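PDB 4HH5: putative type VI secretion protein from Escherichia coli, which probably hydrolyses ATP to take apart contracted type VI secretion sheaths, as ClpV ATPases do, and is represented here by its N-terminal domain. Local coordinates for residues A[13-18]-A[111-116]; A[20-25]-A[41-46]; A[50-55]-A[155-160]; A[56-61]-A[150-155]. All blocks are in the same frame, centred on the assembly; numbering follows the deposited sequence. Where two conformers were deposited one is given.

How the contacts relate
From the N terminus, helix 2-14 ends in the connector whose pairing with residues 111-116 makes contact 1, closing a loop of 92 residues. Inside that loop contact 2 folds helix 40-50 back onto helix 17-32, a short closure of 15 residues. Contact 3 starts where helix 40-50 ends and ties residues 50-55 to residues 155-160 near the end of this domain construct. Contact 4 lies within the span of contact 3, setting helix 54-61 against helix 149-155, and the two share Gln155. Contacts 3 and 4 both cross contact 1 along the chain, and Arg114 of contact 1 reaches into each. Leu15 links contact 1 to the core of contact 2.

Contact 1: A[13-18]-A[111-116]; sequences RRLNHY and EHIRSV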
loop_
_atom_site.group_PDB
_atom_site.type_symbol
_atom_site.label_atom_id
_atom_site.label_comp_id
_atom_site.label_asym_id
_atom_site.label_seq_id
_atom_site.Cartn_x
_atom_site.Cartn_y
_atom_site.Cartn_z
ATOM N N ARG A 13 -9.014 -6.333 -8.630
ATOM C CA ARG A 13 -9.042 -5.863 -10.019
ATOM C C ARG A 13 -9.042 -4.329 -10.126
ATOM O O ARG A 13 -8.716 -3.796 -11.186
ATOM C CB ARG A 13 -10.245 -6.434 -10.778
ATOM C CG ARG A 13 -10.145 -7.930 -11.041
ATOM C CD ARG A 13 -11.138 -8.407 -12.106
ATOM N NE ARG A 13 -12.529 -8.000 -11.843
ATOM C CZ ARG A 13 -13.355 -8.605 -10.991
ATOM N NH1 ARG A 13 -12.935 -9.632 -10.264
ATOM N NH2 ARG A 13 -14.593 -8.164 -10.834
ATOM N N ARG A 14 -9.417 -3.622 -9.048
ATOM C CA ARG A 14 -9.440 -2.156 -9.052
ATOM C C ARG A 14 -8.060 -1.535 -8.845
ATOM O O ARG A 14 -7.854 -0.365 -9.176
ATOM C CB ARG A 14 -10.442 -1.633 -8.024
ATOM C CG ARG A 14 -11.843 -1.572 -8.606
ATOM C CD ARG A 14 -12.856 -1.530 -7.509
ATOM N NE ARG A 14 -14.202 -1.778 -8.019
ATOM C CZ ARG A 14 -15.129 -2.459 -7.356
ATOM N NH1 ARG A 14 -14.865 -2.958 -6.154
ATOM N NH2 ARG A 14 -16.328 -2.648 -7.888
ATOM N N LEU A 15 -7.115 -2.310 -8.306
ATOM C CA LEU A 15 -5.742 -1.837 -8.101
ATOM C C LEU A 15 -5.137 -1.454 -9.439
ATOM O O LEU A 15 -5.310 -2.184 -10.430
ATOM C CB LEU A 15 -4.869 -2.930 -7.475
ATOM C CG LEU A 15 -5.165 -3.308 -6.034
ATOM C CD1 LEU A 15 -4.438 -4.585 -5.656
ATOM C CD2 LEU A 15 -4.818 -2.167 -5.074
ATOM N N ASN A 16 -4.443 -0.304 -9.481
ATOM C CA ASN A 16 -3.761 0.083 -10.710
ATOM C C ASN A 16 -2.577 -0.892 -10.869
ATOM O O ASN A 16 -2.305 -1.669 -9.941
ATOM C CB ASN A 16 -3.324 1.562 -10.678
ATOM C CG ASN A 16 -2.223 1.903 -9.693
ATOM O OD1 ASN A 16 -1.716 1.068 -8.934
ATOM N ND2 ASN A 16 -1.840 3.154 -9.683
ATOM N N HIS A 17 -1.891 -0.853 -12.019
ATOM C CA HIS A 17 -0.783 -1.761 -12.294
ATOM C C HIS A 17 0.415 -1.701 -11.345
ATOM O O HIS A 17 0.940 -2.748 -10.973
ATOM C CB HIS A 17 -0.430 -1.796 -13.788
ATOM C CG HIS A 17 -1.532 -2.379 -14.629
ATOM N ND1 HIS A 17 -2.288 -3.459 -14.193
ATOM C CD2 HIS A 17 -1.963 -2.016 -15.858
ATOM C CE1 HIS A 17 -3.156 -3.706 -15.159
ATOM N NE2 HIS A 17 -2.995 -2.874 -16.185
ATOM N N TYR A 18 0.771 -0.499 -10.874
ATOM C CA TYR A 18 1.857 -0.267 -9.911
ATOM C C TYR A 18 1.602 -1.007 -8.571
ATOM O O TYR A 18 2.461 -1.760 -8.109
ATOM C CB TYR A 18 2.003 1.242 -9.674
ATOM C CG TYR A 18 3.241 1.633 -8.909
ATOM C CD1 TYR A 18 4.454 1.818 -9.560
ATOM C CD2 TYR A 18 3.198 1.846 -7.536
ATOM C CE1 TYR A 18 5.600 2.188 -8.861
ATOM C CE2 TYR A 18 4.345 2.192 -6.821
ATOM C CZ TYR A 18 5.545 2.364 -7.492
ATOM O OH TYR A 18 6.676 2.731 -6.808
ATOM N N GLU A 111 -11.915 5.230 -10.404
ATOM C CA GLU A 111 -12.282 3.846 -10.756
ATOM C C GLU A 111 -11.188 2.866 -10.357
ATOM O O GLU A 111 -11.439 1.660 -10.300
ATOM C CB GLU A 111 -12.531 3.711 -12.272
ATOM C CG GLU A 111 -13.603 4.629 -12.834
ATOM C CD GLU A 111 -15.032 4.136 -12.724
ATOM O OE1 GLU A 111 -15.289 2.953 -13.049
ATOM O OE2 GLU A 111 -15.910 4.959 -12.373
ATOM N N HIS A 112 -9.968 3.383 -10.120
ATOM C CA HIS A 112 -8.794 2.587 -9.771
ATOM C C HIS A 112 -8.129 3.016 -8.476
ATOM O O HIS A 112 -8.170 4.193 -8.115
ATOM C CB HIS A 112 -7.777 2.586 -10.921
ATOM C CG HIS A 112 -8.284 1.878 -12.139
ATOM N ND1 HIS A 112 -8.720 2.577 -13.244
ATOM C CD2 HIS A 112 -8.465 0.555 -12.355
ATOM C CE1 HIS A 112 -9.140 1.661 -14.102
ATOM N NE2 HIS A 112 -8.994 0.431 -13.615
ATOM N N ILE A 113 -7.503 2.055 -7.787
ATOM C CA ILE A 113 -6.805 2.304 -6.532
ATOM C C ILE A 113 -5.327 2.545 -6.803
ATOM O O ILE A 113 -4.670 1.706 -7.426
ATOM C CB ILE A 113 -7.010 1.150 -5.509
ATOM C CG1 ILE A 113 -8.503 0.770 -5.353
ATOM C CG2 ILE A 113 -6.374 1.488 -4.150
ATOM C CD1 ILE A 113 -8.724 -0.578 -4.618
ATOM N N ARG A 114 -4.798 3.669 -6.291
ATOM C CA ARG A 114 -3.376 3.993 -6.401
ATOM C C ARG A 114 -2.770 4.055 -5.007
ATOM O O ARG A 114 -3.527 4.031 -4.029
ATOM C CB ARG A 114 -3.121 5.248 -7.250
ATOM C CG ARG A 114 -3.806 6.509 -6.804
ATOM C CD ARG A 114 -3.792 7.535 -7.913
ATOM N NE ARG A 114 -2.462 8.121 -8.106
ATOM C CZ ARG A 114 -2.199 9.088 -8.976
ATOM N NH1 ARG A 114 -3.165 9.579 -9.744
ATOM N NH2 ARG A 114 -0.967 9.576 -9.082
ATOM N N SER A 115 -1.424 4.113 -4.887
ATOM C CA SER A 115 -0.804 4.119 -3.554
ATOM C C SER A 115 -1.208 5.275 -2.652
ATOM O O SER A 115 -1.283 5.085 -1.442
ATOM C CB SER A 115 0.710 3.930 -3.611
ATOM O OG SER A 115 1.349 5.027 -4.235
ATOM N N VAL A 116 -1.552 6.442 -3.228
ATOM C CA VAL A 116 -2.021 7.584 -2.426
ATOM C C VAL A 116 -3.333 7.249 -1.697
ATOM O O VAL A 116 -3.560 7.775 -0.616
ATOM C CB VAL A 116 -2.089 8.924 -3.216
ATOM C CG1 VAL A 116 -3.268 8.950 -4.191
ATOM C CG2 VAL A 116 -2.144 10.121 -2.266
#
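Leu15 and Ile113 meet in a single parallel beta bridge, in which Ile113 N donates to Arg14 O (2.8 Å) and Asn16 N donates to Ile113 O (2.9 Å). Both bonds are nearly straight, with N-H...O angles of 163°. The carbonyl of Arg14 serves several partners. Ile113 N approaches it from well above the carbonyl plane, CA of His112 brings a C-H to it at 3.2 Å, and the His112 ring turns an edge to it, CD2 lying 3.4 Å from Arg14 O. The apolar side chains pack beside the bridge: Leu15 CD2 rests 4.0 Å from Ile113 CB, the two side chains crossing at a slant, while Ile113 CD1 extends to CB of Arg14. Asn16 follows as the N-cap residue of helix 17-32. Its CG sits between the backbone N and the carbonyl carbon (chi1 68°), a torsion that turns OD1 back to cap Cys19 N and carries ND2 across Arg114, 3.5 Å from Arg114 CB. ND2 is also hydrogen-bonded to Glu158 OE1, so both ends of the amide are held. Arg114 sends its own guanidinium away from this pairing, into salt bridges with Asp54 and Asp153. The bridge thus joins the break between helices 2-14 and 17-32 to the residues leading into helix 115-124. Helix 92-107 covers its apolar side through Leu98, Ala101 and Trp102, the last also in a cation-pi contact with Arg14, and Leu15 reaches on to Trp43 of helix 40-50.

Contact 2: A[20-25]-A[41-46]; sequences ARALEG and EHWLLK
Leu23 covers one face of the Trp43 indole: its CD1 stands 4.0 Å from the centroid of the five-membered ring and 10° off the ring normal, a CH-pi contact. With CG anti to the backbone N in both residues (chi1 -173° for Leu23, -157° for Trp43), the leucine methyl and the indole are brought together between helices whose local axes approach to 8.0 Å. Plain apolar contact adds Ala22, whose CB lies in the ring plane at the indole edge, 3.8 Å from Trp43 CD1. The polar edge bonds elsewhere: Trp43 NE1 is only 3.3 Å from Leu23 N, but both are donors, and the indole N-H goes to Cys19 O, one turn before Leu23 on helix 17-32. The third kind is side chain on backbone. Lys46 lays its CB 3.4 Å from Ala22 O, with Lys46 CG 3.6 Å from Gly25 C, where the lack of a side chain lets the bent aliphatic chain come close; its ammonium continues to a salt bridge with Glu49. The pair couples helix 17-32 to helix 40-50, while Leu94, Leu97 and Leu98 of helix 92-107 pack on the indole and Leu15 also touches it.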
loop_
_atom_site.group_PDB
_atom_site.type_symbol
_atom_site.label_atom_id
_atom_site.label_comp_id
_atom_site.label_asym_id
_atom_site.label_seq_id
_atom_site.Cartn_x
_atom_site.Cartn_y
_atom_site.Cartn_z
ATOM N N ALA A 20 -0.785 -3.377 -8.005
ATOM C CA ALA A 20 -0.993 -4.805 -8.253
ATOM C C ALA A 20 0.348 -5.541 -8.328
ATOM O O ALA A 20 0.501 -6.582 -7.687
ATOM C CB ALA A 20 -1.798 -5.028 -9.526
ATOM N N ARG A 21 1.320 -4.988 -9.090
ATOM C CA ARG A 21 2.684 -5.519 -9.241
ATOM C C ARG A 21 3.356 -5.632 -7.856
ATOM O O ARG A 21 3.977 -6.654 -7.560
ATOM C CB ARG A 21 3.509 -4.580 -10.148
ATOM C CG ARG A 21 4.817 -5.141 -10.673
ATOM C CD ARG A 21 5.345 -4.255 -11.800
ATOM N NE ARG A 21 6.273 -3.228 -11.317
ATOM C CZ ARG A 21 6.154 -1.921 -11.537
ATOM N NH1 ARG A 21 5.126 -1.447 -12.237
ATOM N NH2 ARG A 21 7.060 -1.077 -11.064
ATOM N N ALA A 22 3.213 -4.587 -7.011
ATOM C CA ALA A 22 3.766 -4.572 -5.653
ATOM C C ALA A 22 3.084 -5.607 -4.761
ATOM O O ALA A 22 3.753 -6.226 -3.931
ATOM C CB ALA A 22 3.644 -3.183 -5.041
ATOM N N LEU A 23 1.762 -5.811 -4.933
ATOM C CA LEU A 23 1.038 -6.810 -4.130
ATOM C C LEU A 23 1.493 -8.228 -4.504
ATOM O O LEU A 23 1.663 -9.064 -3.620
ATOM C CB LEU A 23 -0.496 -6.643 -4.217
ATOM C CG LEU A 23 -1.355 -7.527 -3.288
ATOM C CD1 LEU A 23 -0.978 -7.350 -1.805
ATOM C CD2 LEU A 23 -2.817 -7.213 -3.459
ATOM N N GLU A 24 1.759 -8.465 -5.801
ATOM C CA GLU A 24 2.294 -9.739 -6.303
ATOM C C GLU A 24 3.704 -9.948 -5.740
ATOM O O GLU A 24 4.024 -11.051 -5.315
ATOM C CB GLU A 24 2.335 -9.764 -7.840
ATOM C CG GLU A 24 0.965 -9.716 -8.479
ATOM N N GLY A 25 4.511 -8.879 -5.722
ATOM C CA GLY A 25 5.858 -8.891 -5.149
ATOM C C GLY A 25 5.844 -9.236 -3.665
ATOM O O GLY A 25 6.671 -10.029 -3.201
ATOM N N GLU A 41 2.666 -4.102 5.639
ATOM C CA GLU A 41 4.111 -3.850 5.707
ATOM C C GLU A 41 4.823 -4.516 4.528
ATOM O O GLU A 41 5.709 -3.888 3.941
ATOM C CB GLU A 41 4.721 -4.308 7.044
ATOM C CG GLU A 41 4.315 -3.466 8.243
ATOM C CD GLU A 41 3.010 -3.835 8.924
ATOM O OE1 GLU A 41 2.238 -4.660 8.382
ATOM O OE2 GLU A 41 2.766 -3.294 10.024
ATOM N N HIS A 42 4.421 -5.772 4.163
ATOM C CA HIS A 42 4.990 -6.494 3.009
ATOM C C HIS A 42 4.716 -5.695 1.726
ATOM O O HIS A 42 5.606 -5.551 0.880
ATOM C CB HIS A 42 4.385 -7.899 2.857
ATOM C CG HIS A 42 4.856 -8.905 3.866
ATOM N ND1 HIS A 42 4.021 -9.365 4.871
ATOM C CD2 HIS A 42 6.043 -9.548 3.956
ATOM C CE1 HIS A 42 4.735 -10.244 5.559
ATOM N NE2 HIS A 42 5.953 -10.396 5.044
ATOM N N TRP A 43 3.485 -5.173 1.601
ATOM C CA TRP A 43 3.044 -4.371 0.465
ATOM C C TRP A 43 3.808 -3.053 0.377
ATOM O O TRP A 43 4.295 -2.718 -0.699
ATOM C CB TRP A 43 1.540 -4.116 0.551
ATOM C CG TRP A 43 0.871 -3.798 -0.759
ATOM C CD1 TRP A 43 1.443 -3.770 -2.001
ATOM C CD2 TRP A 43 -0.514 -3.485 -0.946
ATOM N NE1 TRP A 43 0.498 -3.447 -2.947
ATOM C CE2 TRP A 43 -0.716 -3.283 -2.327
ATOM C CE3 TRP A 43 -1.613 -3.381 -0.078
ATOM C CZ2 TRP A 43 -1.973 -2.997 -2.863
ATOM C CZ3 TRP A 43 -2.861 -3.104 -0.612
ATOM C CH2 TRP A 43 -3.031 -2.916 -1.989
ATOM N N LEU A 44 3.926 -2.308 1.498
ATOM C CA LEU A 44 4.646 -1.019 1.531
ATOM C C LEU A 44 6.114 -1.180 1.151
ATOM O O LEU A 44 6.642 -0.351 0.411
ATOM C CB LEU A 44 4.509 -0.306 2.896
ATOM C CG LEU A 44 3.113 0.244 3.238
ATOM C CD1 LEU A 44 2.968 0.463 4.730
ATOM C CD2 LEU A 44 2.803 1.534 2.483
ATOM N N LEU A 45 6.753 -2.272 1.610
ATOM C CA LEU A 45 8.144 -2.580 1.287
ATOM C C LEU A 45 8.291 -2.669 -0.240
ATOM O O LEU A 45 9.172 -2.030 -0.805
ATOM C CB LEU A 45 8.543 -3.909 1.954
ATOM C CG LEU A 45 10.003 -4.359 1.830
ATOM C CD1 LEU A 45 10.466 -4.992 3.097
ATOM C CD2 LEU A 45 10.174 -5.383 0.713
ATOM N N LYS A 46 7.413 -3.450 -0.895
ATOM C CA LYS A 46 7.439 -3.645 -2.340
ATOM C C LYS A 46 7.039 -2.415 -3.116
ATOM O O LYS A 46 7.605 -2.182 -4.185
ATOM C CB LYS A 46 6.649 -4.882 -2.763
ATOM C CG LYS A 46 7.362 -6.183 -2.390
ATOM C CD LYS A 46 8.517 -6.483 -3.349
ATOM C CE LYS A 46 9.477 -7.497 -2.787
ATOM N NZ LYS A 46 10.657 -7.672 -3.669
#

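Contact 3: A[50-55]-A[155-160]; sequences QGEGDL and QSDECP
Asp54 and Ser156 are joined by a short bond, Ser156 OG donating to Asp54 OD1 (2.7 Å) on the anti side of the carboxylate and 34° out of its plane. A nearly straight bond runs beside it: Asp54 N donates to Glu158 OE2 (2.8 Å, 175°), again on the anti side, so a carboxylate from the loop after helix 149-155 receives an N-H at the start of helix 54-61. The two carboxylates are stacked with planes 19° apart, Asp54 OD2 being 3.6 Å from Glu158 OE2. The Glu158 chain is extended beyond CG, which lets it span the gap, and its carboxylate oxygen comes close to Gly53, the N-cap residue, with Glu158 OE2 3.4 Å from Gly53 CA. At the other end of the contact Asp157 N donates to Glu52 O (2.9 Å), and the Asp157 carboxylate lies alongside the Glu52 side chain. A water sits between Glu52 O and Gln155 O. In the next shell Ser156 OG also accepts from Glu158 N (3.1 Å), closing an ST turn within a type I beta turn from Ser156 to Cys159; this fixes the hydroxyl and the base of Glu158 together. Tyr18 OH holds Glu52 N, while Ser115 OG meets Glu158 OE2 and Val116 N meets Asp54 OD2. The buried like charges of Asp54 and Glu158 would repel, yet Arg114, salt-bridged to Asp54, and the N-H groups at the starts of helices 54-61 and 115-124 probably offset this, though a raised proton affinity for the pair remains possible.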
loop_
_atom_site.group_PDB
_atom_site.type_symbol
_atom_site.label_atom_id
_atom_site.label_comp_id
_atom_site.label_asym_id
_atom_site.label_seq_id
_atom_site.Cartn_x
_atom_site.Cartn_y
_atom_site.Cartn_z
ATOM N N GLN A 50 9.729 -0.433 -5.716
ATOM C CA GLN A 50 9.473 -0.006 -7.097
ATOM C C GLN A 50 9.927 1.455 -7.228
ATOM O O GLN A 50 10.468 1.836 -8.260
ATOM C CB GLN A 50 7.996 -0.219 -7.474
ATOM C CG GLN A 50 7.639 -1.703 -7.532
ATOM C CD GLN A 50 6.206 -2.054 -7.859
ATOM O OE1 GLN A 50 5.883 -3.229 -8.015
ATOM N NE2 GLN A 50 5.312 -1.076 -7.979
ATOM N N GLY A 51 9.737 2.214 -6.145
ATOM C CA GLY A 51 10.208 3.574 -5.903
ATOM C C GLY A 51 9.992 4.667 -6.925
ATOM O O GLY A 51 10.859 5.532 -7.082
ATOM N N GLU A 52 8.849 4.653 -7.615
ATOM C CA GLU A 52 8.516 5.678 -8.606
ATOM C C GLU A 52 7.044 6.106 -8.483
ATOM O O GLU A 52 6.573 6.903 -9.287
ATOM C CB GLU A 52 8.838 5.207 -10.051
ATOM C CG GLU A 52 10.314 5.027 -10.400
ATOM C CD GLU A 52 11.278 6.183 -10.179
ATOM O OE1 GLU A 52 12.493 5.904 -10.058
ATOM O OE2 GLU A 52 10.834 7.352 -10.117
ATOM N N GLY A 53 6.346 5.595 -7.468
ATOM C CA GLY A 53 4.930 5.875 -7.248
ATOM C C GLY A 53 4.615 7.058 -6.361
ATOM O O GLY A 53 5.497 7.870 -6.051
ATOM N N ASP A 54 3.332 7.157 -5.940
ATOM C CA ASP A 54 2.862 8.263 -5.109
ATOM C C ASP A 54 3.640 8.428 -3.812
ATOM O O ASP A 54 3.963 9.556 -3.462
ATOM C CB ASP A 54 1.338 8.207 -4.862
ATOM C CG ASP A 54 0.471 8.124 -6.116
ATOM O OD1 ASP A 54 0.924 8.577 -7.188
ATOM O OD2 ASP A 54 -0.684 7.688 -6.008
ATOM N N LEU A 55 3.974 7.315 -3.127
ATOM C CA LEU A 55 4.721 7.333 -1.863
ATOM C C LEU A 55 6.086 8.000 -1.995
ATOM O O LEU A 55 6.440 8.834 -1.155
ATOM C CB LEU A 55 4.900 5.912 -1.302
ATOM C CG LEU A 55 3.683 5.216 -0.704
ATOM C CD1 LEU A 55 4.041 3.789 -0.313
ATOM C CD2 LEU A 55 3.166 5.948 0.544
ATOM N N GLN A 155 4.356 13.915 -11.353
ATOM C CA GLN A 155 5.606 13.239 -10.981
ATOM C C GLN A 155 5.587 11.721 -10.770
ATOM O O GLN A 155 6.643 11.096 -10.813
ATOM C CB GLN A 155 6.185 13.919 -9.724
ATOM C CG GLN A 155 6.402 15.431 -9.852
ATOM C CD GLN A 155 7.105 16.029 -8.657
ATOM O OE1 GLN A 155 7.587 15.328 -7.768
ATOM N NE2 GLN A 155 7.215 17.345 -8.630
ATOM N N SER A 156 4.432 11.141 -10.462
ATOM C CA SER A 156 4.332 9.715 -10.153
ATOM C C SER A 156 4.154 8.860 -11.400
ATOM O O SER A 156 3.499 9.294 -12.340
ATOM C CB SER A 156 3.167 9.482 -9.191
ATOM O OG SER A 156 2.965 8.114 -8.881
ATOM N N ASP A 157 4.682 7.618 -11.377
ATOM C CA ASP A 157 4.501 6.639 -12.461
ATOM C C ASP A 157 3.048 6.112 -12.463
ATOM O O ASP A 157 2.638 5.452 -13.417
ATOM C CB ASP A 157 5.495 5.468 -12.321
ATOM C CG ASP A 157 6.791 5.625 -13.106
ATOM O OD1 ASP A 157 7.096 6.759 -13.538
ATOM O OD2 ASP A 157 7.507 4.618 -13.271
ATOM N N GLU A 158 2.270 6.421 -11.399
ATOM C CA GLU A 158 0.853 6.043 -11.243
ATOM C C GLU A 158 -0.112 7.107 -11.826
ATOM O O GLU A 158 -1.329 7.033 -11.617
ATOM C CB GLU A 158 0.524 5.837 -9.758
ATOM C CG GLU A 158 1.366 4.788 -9.068
ATOM C CD GLU A 158 0.942 4.581 -7.632
ATOM O OE1 GLU A 158 -0.094 3.917 -7.407
ATOM O OE2 GLU A 158 1.637 5.096 -6.730
ATOM N N CYS A 159 0.432 8.104 -12.526
ATOM C CA CYS A 159 -0.335 9.199 -13.127
ATOM C C CYS A 159 -1.169 8.725 -14.340
ATOM O O CYS A 159 -0.841 7.675 -14.901
ATOM C CB CYS A 159 0.619 10.318 -13.528
ATOM S SG CYS A 159 1.717 9.894 -14.909
ATOM N N PRO A 160 -2.178 9.509 -14.830
ATOM C CA PRO A 160 -2.893 9.094 -16.058
ATOM C C PRO A 160 -1.944 9.096 -17.261
ATOM O O PRO A 160 -0.985 9.876 -17.292
ATOM C CB PRO A 160 -3.987 10.161 -16.228
ATOM C CG PRO A 160 -4.059 10.880 -14.921
ATOM C CD PRO A 160 -2.687 10.806 -14.331
HETATM O O HOH W 1 8.349 9.136 -9.825
#

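Contact 4: A[56-61]-A[150-155]; sequences TVLGRR and PLLDAQ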
loop_
_atom_site.group_PDB
_atom_site.type_symbol
_atom_site.label_atom_id
_atom_site.label_comp_id
_atom_site.label_asym_id
_atom_site.label_seq_id
_atom_site.Cartn_x
_atom_site.Cartn_y
_atom_site.Cartn_z
ATOM N N THR A 56 6.853 7.615 -3.038
ATOM C CA THR A 56 8.188 8.162 -3.331
ATOM C C THR A 56 8.116 9.656 -3.644
ATOM O O THR A 56 8.950 10.418 -3.147
ATOM C CB THR A 56 8.871 7.351 -4.454
ATOM O OG1 THR A 56 9.013 6.004 -4.002
ATOM C CG2 THR A 56 10.241 7.919 -4.853
ATOM N N VAL A 57 7.124 10.073 -4.442
ATOM C CA VAL A 57 6.900 11.488 -4.807
ATOM C C VAL A 57 6.657 12.333 -3.534
ATOM O O VAL A 57 7.246 13.408 -3.377
ATOM C CB VAL A 57 5.762 11.629 -5.859
ATOM C CG1 VAL A 57 5.332 13.088 -6.044
ATOM C CG2 VAL A 57 6.187 11.022 -7.198
ATOM N N LEU A 58 5.808 11.833 -2.633
ATOM C CA LEU A 58 5.485 12.504 -1.371
ATOM C C LEU A 58 6.695 12.568 -0.440
ATOM O O LEU A 58 6.976 13.637 0.113
ATOM C CB LEU A 58 4.265 11.854 -0.699
ATOM C CG LEU A 58 2.945 11.983 -1.477
ATOM C CD1 LEU A 58 1.894 11.043 -0.926
ATOM C CD2 LEU A 58 2.432 13.407 -1.498
ATOM N N GLY A 59 7.447 11.462 -0.362
ATOM C CA GLY A 59 8.681 11.365 0.416
ATOM C C GLY A 59 9.712 12.381 -0.024
ATOM O O GLY A 59 10.334 13.046 0.809
ATOM N N ARG A 60 9.867 12.541 -1.347
ATOM C CA ARG A 60 10.782 13.515 -1.938
ATOM C C ARG A 60 10.298 14.946 -1.649
ATOM O O ARG A 60 11.087 15.778 -1.195
ATOM C CB ARG A 60 10.936 13.262 -3.456
ATOM C CG ARG A 60 11.831 14.292 -4.155
ATOM C CD ARG A 60 12.244 13.893 -5.557
ATOM N NE ARG A 60 11.125 13.939 -6.501
ATOM C CZ ARG A 60 10.550 12.865 -7.033
ATOM N NH1 ARG A 60 10.990 11.648 -6.732
ATOM N NH2 ARG A 60 9.538 12.999 -7.881
ATOM N N ARG A 61 9.004 15.224 -1.880
ATOM C CA ARG A 61 8.433 16.552 -1.639
ATOM C C ARG A 61 8.541 17.011 -0.164
ATOM O O ARG A 61 8.841 18.182 0.100
ATOM C CB ARG A 61 6.965 16.593 -2.085
ATOM C CG ARG A 61 6.355 17.985 -1.993
ATOM C CD ARG A 61 5.993 18.495 -3.363
ATOM N NE ARG A 61 5.987 19.954 -3.464
ATOM C CZ ARG A 61 5.017 20.740 -3.006
ATOM N NH1 ARG A 61 5.090 22.053 -3.160
ATOM N NH2 ARG A 61 3.973 20.216 -2.371
ATOM N N PRO A 150 -2.615 17.230 -8.341
ATOM C CA PRO A 150 -1.872 17.756 -9.514
ATOM C C PRO A 150 -0.375 17.448 -9.505
ATOM O O PRO A 150 0.196 17.206 -10.566
ATOM C CB PRO A 150 -2.105 19.273 -9.437
ATOM C CG PRO A 150 -3.341 19.424 -8.634
ATOM C CD PRO A 150 -3.295 18.327 -7.623
ATOM N N LEU A 151 0.258 17.461 -8.323
ATOM C CA LEU A 151 1.686 17.165 -8.199
ATOM C C LEU A 151 1.946 15.679 -8.457
ATOM O O LEU A 151 2.869 15.335 -9.205
ATOM C CB LEU A 151 2.218 17.572 -6.818
ATOM C CG LEU A 151 3.703 17.303 -6.627
ATOM C CD1 LEU A 151 4.517 18.567 -6.787
ATOM C CD2 LEU A 151 3.959 16.548 -5.348
ATOM N N LEU A 152 1.119 14.807 -7.859
ATOM C CA LEU A 152 1.224 13.354 -8.031
ATOM C C LEU A 152 1.030 12.992 -9.498
ATOM O O LEU A 152 1.778 12.177 -10.030
ATOM C CB LEU A 152 0.185 12.616 -7.162
ATOM C CG LEU A 152 0.389 12.689 -5.655
ATOM C CD1 LEU A 152 -0.736 12.012 -4.955
ATOM C CD2 LEU A 152 1.731 12.059 -5.227
ATOM N N ASP A 153 0.075 13.666 -10.173
ATOM C CA ASP A 153 -0.178 13.431 -11.591
ATOM C C ASP A 153 0.970 13.934 -12.492
ATOM O O ASP A 153 1.126 13.450 -13.611
ATOM C CB ASP A 153 -1.554 13.984 -11.998
ATOM C CG ASP A 153 -2.733 13.169 -11.474
ATOM O OD1 ASP A 153 -2.505 12.051 -10.947
ATOM O OD2 ASP A 153 -3.884 13.630 -11.619
ATOM N N ALA A 154 1.798 14.865 -11.994
ATOM C CA ALA A 154 2.928 15.365 -12.773
ATOM C C ALA A 154 4.218 14.559 -12.533
ATOM O O ALA A 154 5.079 14.528 -13.409
ATOM C CB ALA A 154 3.174 16.831 -12.454
ATOM N N GLN A 155 4.356 13.915 -11.353
ATOM C CA GLN A 155 5.606 13.239 -10.981
ATOM C C GLN A 155 5.587 11.721 -10.770
ATOM O O GLN A 155 6.643 11.096 -10.813
ATOM C CB GLN A 155 6.185 13.919 -9.724
ATOM C CG GLN A 155 6.402 15.431 -9.852
ATOM C CD GLN A 155 7.105 16.029 -8.657
ATOM O OE1 GLN A 155 7.587 15.328 -7.768
ATOM N NE2 GLN A 155 7.215 17.345 -8.630
HETATM O O HOH W 2 8.243 15.277 -5.201
#
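Val57 of helix 54-61 meets Leu151, Leu152 and Gln155 of helix 149-155 in a steep helix-helix packing of the Clp N-terminal domain, the local axes 10.3 Å apart with N-to-C directions at 111°. The two valine methyls divide the work. CG1, anti to the backbone N (chi1 169°), touches both leucines, with Val57 CG1 3.8 Å from Leu152 CD2, while CG2 lies 3.6 Å from the backbone O of Gln155. Leu58 crosses Leu152 at about a right angle, its CG 3.9 Å from Leu152 CD2, and on the outer side Arg61 presses its CD to 3.4 Å from Leu151 CD2. Polar contact gathers at Gln155 OE1. Arg60 NH2 donates to it (3.0 Å) from above the amide plane with a bent N-H...O angle of 143°, and a water donates both to this oxygen and to Val57 O (2.8 Å), so the amide is tied to side chain and backbone of the opposing helix. Inward, Leu119 and Val116 of helix 115-124 continue the apolar layer, and Leu148 flanks it. Steeply crossed helices with an apolar seam are ordinary helix-helix packing in the mainly helical Clp N-terminal domain, here between its last helix and helix 54-61.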